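Local coordinates for HEPN domain-containing protein (Sulfolobus tokodaii, PDB 1WOL) that is of unknown function but folds as an all-helical archaeal homologue of the HEPN domain, at residues W7-R19 with I107-I121. Numbering follows the deposited sequence.
Sequences WIKQAERDLEEAR and INCAIRILNWVKGQI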
loop_
_atom_site.group_PDB
_atom_site.type_symbol
_atom_site.label_atom_id
_atom_site.label_comp_id
_atom_site.label_asym_id
_atom_site.label_seq_id
_atom_site.Cartn_x
_atom_site.Cartn_y
_atom_site.Cartn_z
ATOM N N TRP A 7 -11.944 -7.105 0.198
ATOM C CA TRP A 7 -10.605 -6.552 -0.033
ATOM C C TRP A 7 -10.676 -5.010 0.096
ATOM O O TRP A 7 -9.778 -4.420 0.693
ATOM C CB TRP A 7 -10.073 -6.871 -1.464
ATOM C CG TRP A 7 -9.710 -8.339 -1.578
ATOM C CD1 TRP A 7 -10.450 -9.287 -2.286
ATOM C CD2 TRP A 7 -8.540 -8.945 -1.168
ATOM N NE1 TRP A 7 -9.750 -10.441 -2.359
ATOM C CE2 TRP A 7 -8.577 -10.296 -1.668
ATOM C CE3 TRP A 7 -7.439 -8.532 -0.411
ATOM C CZ2 TRP A 7 -7.540 -11.199 -1.433
ATOM C CZ3 TRP A 7 -6.387 -9.417 -0.162
ATOM C CH2 TRP A 7 -6.445 -10.788 -0.695
ATOM N N ILE A 8 -11.717 -4.390 -0.542
ATOM C CA ILE A 8 -11.800 -2.938 -0.498
ATOM C C ILE A 8 -12.082 -2.490 0.962
ATOM O O ILE A 8 -11.496 -1.450 1.406
ATOM C CB ILE A 8 -12.863 -2.423 -1.517
ATOM C CG1 ILE A 8 -12.482 -2.840 -2.927
ATOM C CG2 ILE A 8 -12.977 -0.862 -1.426
ATOM C CD1 ILE A 8 -10.985 -2.613 -3.376
ATOM N N LYS A 9 -12.945 -3.159 1.751
ATOM C CA LYS A 9 -13.149 -2.721 3.141
ATOM C C LYS A 9 -11.811 -2.864 3.845
ATOM O O LYS A 9 -11.554 -1.902 4.690
ATOM C CB LYS A 9 -14.179 -3.655 3.851
ATOM C CG LYS A 9 -15.622 -3.306 3.529
ATOM C CD LYS A 9 -16.582 -4.056 4.467
ATOM C CE LYS A 9 -16.885 -5.404 4.005
ATOM N NZ LYS A 9 -18.092 -5.994 4.892
ATOM N N GLN A 10 -11.057 -3.946 3.644
ATOM C CA GLN A 10 -9.767 -4.074 4.366
ATOM C C GLN A 10 -8.913 -2.895 3.982
ATOM O O GLN A 10 -8.211 -2.283 4.858
ATOM C CB GLN A 10 -9.011 -5.307 3.944
ATOM C CG GLN A 10 -9.598 -6.550 4.551
ATOM C CD GLN A 10 -8.606 -7.673 4.222
ATOM O OE1 GLN A 10 -7.611 -7.956 4.961
ATOM N NE2 GLN A 10 -8.806 -8.242 3.045
ATOM N N ALA A 11 -8.961 -2.508 2.711
ATOM C CA ALA A 11 -8.044 -1.385 2.339
ATOM C C ALA A 11 -8.533 -0.080 2.939
ATOM O O ALA A 11 -7.626 0.712 3.352
ATOM C CB ALA A 11 -8.062 -1.268 0.726
ATOM N N GLU A 12 -9.845 0.178 2.995
ATOM C CA GLU A 12 -10.337 1.431 3.538
ATOM C C GLU A 12 -9.978 1.490 5.021
ATOM O O GLU A 12 -9.598 2.505 5.578
ATOM C CB GLU A 12 -11.877 1.497 3.326
ATOM C CG GLU A 12 -12.026 1.530 1.866
ATOM C CD GLU A 12 -13.263 1.940 1.394
ATOM O OE1 GLU A 12 -14.231 1.341 2.000
ATOM O OE2 GLU A 12 -13.183 2.811 0.404
ATOM N N ARG A 13 -10.023 0.316 5.707
ATOM C CA ARG A 13 -9.733 0.368 7.170
ATOM C C ARG A 13 -8.208 0.572 7.365
ATOM O O ARG A 13 -7.815 1.280 8.337
ATOM C CB ARG A 13 -10.116 -1.079 7.738
ATOM C CG ARG A 13 -9.996 -1.124 9.334
ATOM C CD ARG A 13 -11.164 -0.214 9.894
ATOM N NE ARG A 13 -11.319 -0.567 11.314
ATOM C CZ ARG A 13 -12.343 -0.167 11.966
ATOM N NH1 ARG A 13 -13.325 0.563 11.242
ATOM N NH2 ARG A 13 -12.359 -0.287 13.290
ATOM N N ASP A 14 -7.380 -0.046 6.535
ATOM C CA ASP A 14 -5.925 0.134 6.622
ATOM C C ASP A 14 -5.613 1.641 6.420
ATOM O O ASP A 14 -4.713 2.176 7.069
ATOM C CB ASP A 14 -5.194 -0.704 5.539
ATOM C CG ASP A 14 -5.230 -2.189 5.840
ATOM O OD1 ASP A 14 -5.477 -2.480 6.998
ATOM O OD2 ASP A 14 -4.960 -2.975 4.935
ATOM N N LEU A 15 -6.271 2.340 5.438
ATOM C CA LEU A 15 -6.056 3.806 5.246
ATOM C C LEU A 15 -6.448 4.555 6.475
ATOM O O LEU A 15 -5.732 5.458 6.931
ATOM C CB LEU A 15 -6.830 4.254 4.009
ATOM C CG LEU A 15 -6.841 5.728 3.844
ATOM C CD1 LEU A 15 -5.452 6.372 3.626
ATOM C CD2 LEU A 15 -7.689 6.054 2.493
ATOM N N GLU A 16 -7.601 4.281 7.040
ATOM C CA GLU A 16 -8.014 4.981 8.283
ATOM C C GLU A 16 -7.015 4.756 9.333
ATOM O O GLU A 16 -6.710 5.725 10.058
ATOM C CB GLU A 16 -9.442 4.432 8.667
ATOM C CG GLU A 16 -9.897 5.078 9.981
ATOM C CD GLU A 16 -11.337 4.638 10.319
ATOM O OE1 GLU A 16 -12.265 4.725 9.404
ATOM O OE2 GLU A 16 -11.581 4.403 11.497
ATOM N N GLU A 17 -6.523 3.526 9.468
ATOM C CA GLU A 17 -5.529 3.289 10.575
ATOM C C GLU A 17 -4.209 3.980 10.244
ATOM O O GLU A 17 -3.566 4.373 11.197
ATOM C CB GLU A 17 -5.306 1.776 10.581
ATOM C CG GLU A 17 -6.547 1.072 11.254
ATOM C CD GLU A 17 -6.432 -0.462 11.150
ATOM O OE1 GLU A 17 -5.587 -1.025 10.508
ATOM O OE2 GLU A 17 -7.390 -1.126 11.707
ATOM N N ALA A 18 -3.850 4.091 8.958
ATOM C CA ALA A 18 -2.585 4.819 8.648
ATOM C C ALA A 18 -2.678 6.254 9.049
ATOM O O ALA A 18 -1.711 6.799 9.570
ATOM C CB ALA A 18 -2.328 4.670 7.106
ATOM N N ARG A 19 -3.820 6.899 8.731
ATOM C CA ARG A 19 -3.963 8.302 9.185
ATOM C C ARG A 19 -3.932 8.383 10.694
ATOM O O ARG A 19 -3.327 9.300 11.292
ATOM C CB ARG A 19 -5.292 8.902 8.710
ATOM C CG ARG A 19 -5.422 8.949 7.234
ATOM C CD ARG A 19 -6.714 9.730 6.982
ATOM N NE ARG A 19 -7.245 9.598 5.626
ATOM C CZ ARG A 19 -6.936 10.348 4.575
ATOM N NH1 ARG A 19 -6.006 11.299 4.636
ATOM N NH2 ARG A 19 -7.687 10.237 3.440
ATOM N N ILE A 107 0.775 7.622 2.784
ATOM C CA ILE A 107 -0.683 7.678 2.861
ATOM C C ILE A 107 -1.197 8.143 1.480
ATOM O O ILE A 107 -2.185 7.584 0.991
ATOM C CB ILE A 107 -1.079 8.605 3.977
ATOM C CG1 ILE A 107 -0.863 7.821 5.329
ATOM C CG2 ILE A 107 -2.606 8.941 3.856
ATOM C CD1 ILE A 107 -0.933 8.785 6.578
ATOM N N ASN A 108 -0.589 9.202 1.002
ATOM C CA ASN A 108 -1.136 9.703 -0.299
ATOM C C ASN A 108 -0.967 8.807 -1.456
ATOM O O ASN A 108 -1.852 8.805 -2.389
ATOM C CB ASN A 108 -0.499 11.099 -0.501
ATOM C CG ASN A 108 -1.011 12.043 0.512
ATOM O OD1 ASN A 108 -2.002 11.879 1.194
ATOM N ND2 ASN A 108 -0.290 13.212 0.603
ATOM N N CYS A 109 0.096 7.998 -1.485
ATOM C CA CYS A 109 0.159 6.997 -2.543
ATOM C C CYS A 109 -0.880 5.936 -2.348
ATOM O O CYS A 109 -1.400 5.366 -3.285
ATOM C CB CYS A 109 1.531 6.286 -2.551
ATOM S SG CYS A 109 2.725 7.140 -3.617
ATOM N N ALA A 110 -1.138 5.518 -1.068
ATOM C CA ALA A 110 -2.259 4.551 -0.804
ATOM C C ALA A 110 -3.601 5.107 -1.265
ATOM O O ALA A 110 -4.351 4.359 -1.890
ATOM C CB ALA A 110 -2.293 4.171 0.749
ATOM N N ILE A 111 -3.849 6.420 -1.049
ATOM C CA ILE A 111 -5.107 7.004 -1.487
ATOM C C ILE A 111 -5.136 7.000 -3.009
ATOM O O ILE A 111 -6.194 6.625 -3.581
ATOM C CB ILE A 111 -5.099 8.419 -0.971
ATOM C CG1 ILE A 111 -5.402 8.453 0.537
ATOM C CG2 ILE A 111 -6.285 9.192 -1.691
ATOM C CD1 ILE A 111 -5.107 9.838 1.201
ATOM N N ARG A 112 -4.020 7.297 -3.655
ATOM C CA ARG A 112 -4.001 7.312 -5.171
ATOM C C ARG A 112 -4.330 5.933 -5.648
ATOM O O ARG A 112 -5.131 5.785 -6.555
ATOM C CB ARG A 112 -2.613 7.846 -5.639
ATOM C CG ARG A 112 -2.028 7.864 -7.066
ATOM C CD ARG A 112 -1.225 9.203 -6.814
ATOM N NE ARG A 112 -1.553 9.978 -7.755
ATOM C CZ ARG A 112 -2.645 10.536 -8.059
ATOM N NH1 ARG A 112 -3.379 10.281 -9.127
ATOM N NH2 ARG A 112 -2.906 11.504 -7.175
ATOM N N ILE A 113 -3.712 4.887 -5.102
ATOM C CA ILE A 113 -4.022 3.513 -5.581
ATOM C C ILE A 113 -5.391 3.055 -5.229
ATOM O O ILE A 113 -6.064 2.481 -6.113
ATOM C CB ILE A 113 -2.918 2.568 -5.109
ATOM C CG1 ILE A 113 -1.617 2.921 -5.762
ATOM C CG2 ILE A 113 -3.344 1.057 -5.357
ATOM C CD1 ILE A 113 -0.335 2.192 -5.176
ATOM N N LEU A 114 -5.902 3.319 -4.029
ATOM C CA LEU A 114 -7.214 2.931 -3.633
ATOM C C LEU A 114 -8.264 3.625 -4.506
ATOM O O LEU A 114 -9.203 2.964 -4.940
ATOM C CB LEU A 114 -7.403 3.263 -2.159
ATOM C CG LEU A 114 -8.875 3.137 -1.628
ATOM C CD1 LEU A 114 -9.297 1.690 -1.689
ATOM C CD2 LEU A 114 -8.908 3.587 -0.135
ATOM N N ASN A 115 -8.040 4.901 -4.828
ATOM C CA ASN A 115 -9.104 5.587 -5.646
ATOM C C ASN A 115 -9.024 5.055 -7.061
ATOM O O ASN A 115 -10.125 5.010 -7.748
ATOM C CB ASN A 115 -8.826 7.096 -5.761
ATOM C CG ASN A 115 -9.059 7.848 -4.561
ATOM O OD1 ASN A 115 -9.810 7.475 -3.742
ATOM N ND2 ASN A 115 -8.429 9.076 -4.510
ATOM N N TRP A 116 -7.831 4.750 -7.544
ATOM C CA TRP A 116 -7.673 4.267 -8.974
ATOM C C TRP A 116 -8.340 2.879 -9.045
ATOM O O TRP A 116 -9.078 2.562 -9.964
ATOM C CB TRP A 116 -6.232 4.273 -9.270
ATOM C CG TRP A 116 -5.916 3.581 -10.571
ATOM C CD1 TRP A 116 -6.027 4.138 -11.887
ATOM C CD2 TRP A 116 -5.414 2.263 -10.746
ATOM N NE1 TRP A 116 -5.586 3.193 -12.821
ATOM C CE2 TRP A 116 -5.197 2.055 -12.154
ATOM C CE3 TRP A 116 -5.087 1.238 -9.846
ATOM C CZ2 TRP A 116 -4.676 0.857 -12.682
ATOM C CZ3 TRP A 116 -4.581 0.057 -10.377
ATOM C CH2 TRP A 116 -4.379 -0.128 -11.778
ATOM N N VAL A 117 -8.194 2.055 -8.002
ATOM C CA VAL A 117 -8.866 0.773 -8.042
ATOM C C VAL A 117 -10.359 0.984 -7.956
ATOM O O VAL A 117 -11.109 0.324 -8.682
ATOM C CB VAL A 117 -8.388 -0.098 -6.763
ATOM C CG1 VAL A 117 -9.373 -1.295 -6.568
ATOM C CG2 VAL A 117 -7.004 -0.498 -6.970
ATOM N N LYS A 118 -10.887 1.848 -7.077
ATOM C CA LYS A 118 -12.326 2.012 -6.915
ATOM C C LYS A 118 -12.955 2.445 -8.265
ATOM O O LYS A 118 -14.073 1.990 -8.612
ATOM C CB LYS A 118 -12.610 2.942 -5.766
ATOM C CG LYS A 118 -12.347 2.212 -4.445
ATOM C CD LYS A 118 -12.527 3.189 -3.309
ATOM C CE LYS A 118 -13.878 3.386 -2.769
ATOM N NZ LYS A 118 -13.560 4.614 -1.788
ATOM N N GLY A 119 -12.182 3.214 -8.994
ATOM C CA GLY A 119 -12.708 3.764 -10.237
ATOM C C GLY A 119 -12.946 2.655 -11.236
ATOM O O GLY A 119 -13.698 2.833 -12.259
ATOM N N GLN A 120 -12.296 1.539 -11.076
ATOM C CA GLN A 120 -12.407 0.480 -12.061
ATOM C C GLN A 120 -13.373 -0.586 -11.729
ATOM O O GLN A 120 -13.665 -1.468 -12.583
ATOM C CB GLN A 120 -11.055 -0.161 -12.239
ATOM C CG GLN A 120 -9.977 0.747 -12.893
ATOM C CD GLN A 120 -8.620 0.147 -12.772
ATOM O OE1 GLN A 120 -7.856 0.465 -11.784
ATOM N NE2 GLN A 120 -8.215 -0.697 -13.715
ATOM N N ILE A 121 -13.888 -0.560 -10.498
ATOM C CA ILE A 121 -14.782 -1.669 -10.080
ATOM C C ILE A 121 -16.094 -0.988 -10.415
ATOM O O ILE A 121 -16.705 -0.234 -9.639
ATOM C CB ILE A 121 -14.438 -2.002 -8.554
ATOM C CG1 ILE A 121 -13.134 -2.722 -8.513
ATOM C CG2 ILE A 121 -15.500 -2.888 -7.939
ATOM C CD1 ILE A 121 -12.697 -2.769 -6.887
#
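Ala11 sits across from Leu114 and Ala18 from Ile107 where helical segments 7-19 and 107-120 pack antiparallel, their axes 10.5 Å apart at closest and their directions 160° apart. Leu114 holds the middle: its CD1 lies 4.0 Å from Ala11 CB, while CD2 turns to Leu15 CD2. With CG anti to the backbone N (chi1 172°), Leu15 carries its fork over helix 107-120, crossing Ile107 and Ile111 at about a right angle; its CD1 rests 3.7 Å from Ile111 CG1 and also meets Ile107 CG2. Ile107 in turn runs CG1 against Ala18 CB, 3.9 Å away, and reaches the Ala18 carbonyl with CD1. The extended Arg19 chain lays its guanidinium beside this cluster, where NH2 comes within 3.4 Å of Ile111 CD1 and Ile107 CG2 lies over one face. Near the chain's C-terminus Ile8 and Ile121 meet tip to tip through their CD1 methyls, 3.9 Å apart, as Ile8 CD1 also passes Val117 CG1. At the solvent-facing side Lys118, bent at chi3 (86°), brings NZ to Glu12 OE2 at 2.9 Å, nearly in line with its C-O bond, a hydrogen bond within a salt bridge. A glutamine here in place of Glu12, lacking the charge, would probably leave the Lys118 ammonium without its anionic mate. Helix 27-48 touches both partners, through Glu17 on Leu33 and Ile107 on Ser34, as in a helical bundle. Branched aliphatic packing thus joins the HEPN domain's first and last long helices, with one charge-matched link at the more exposed side.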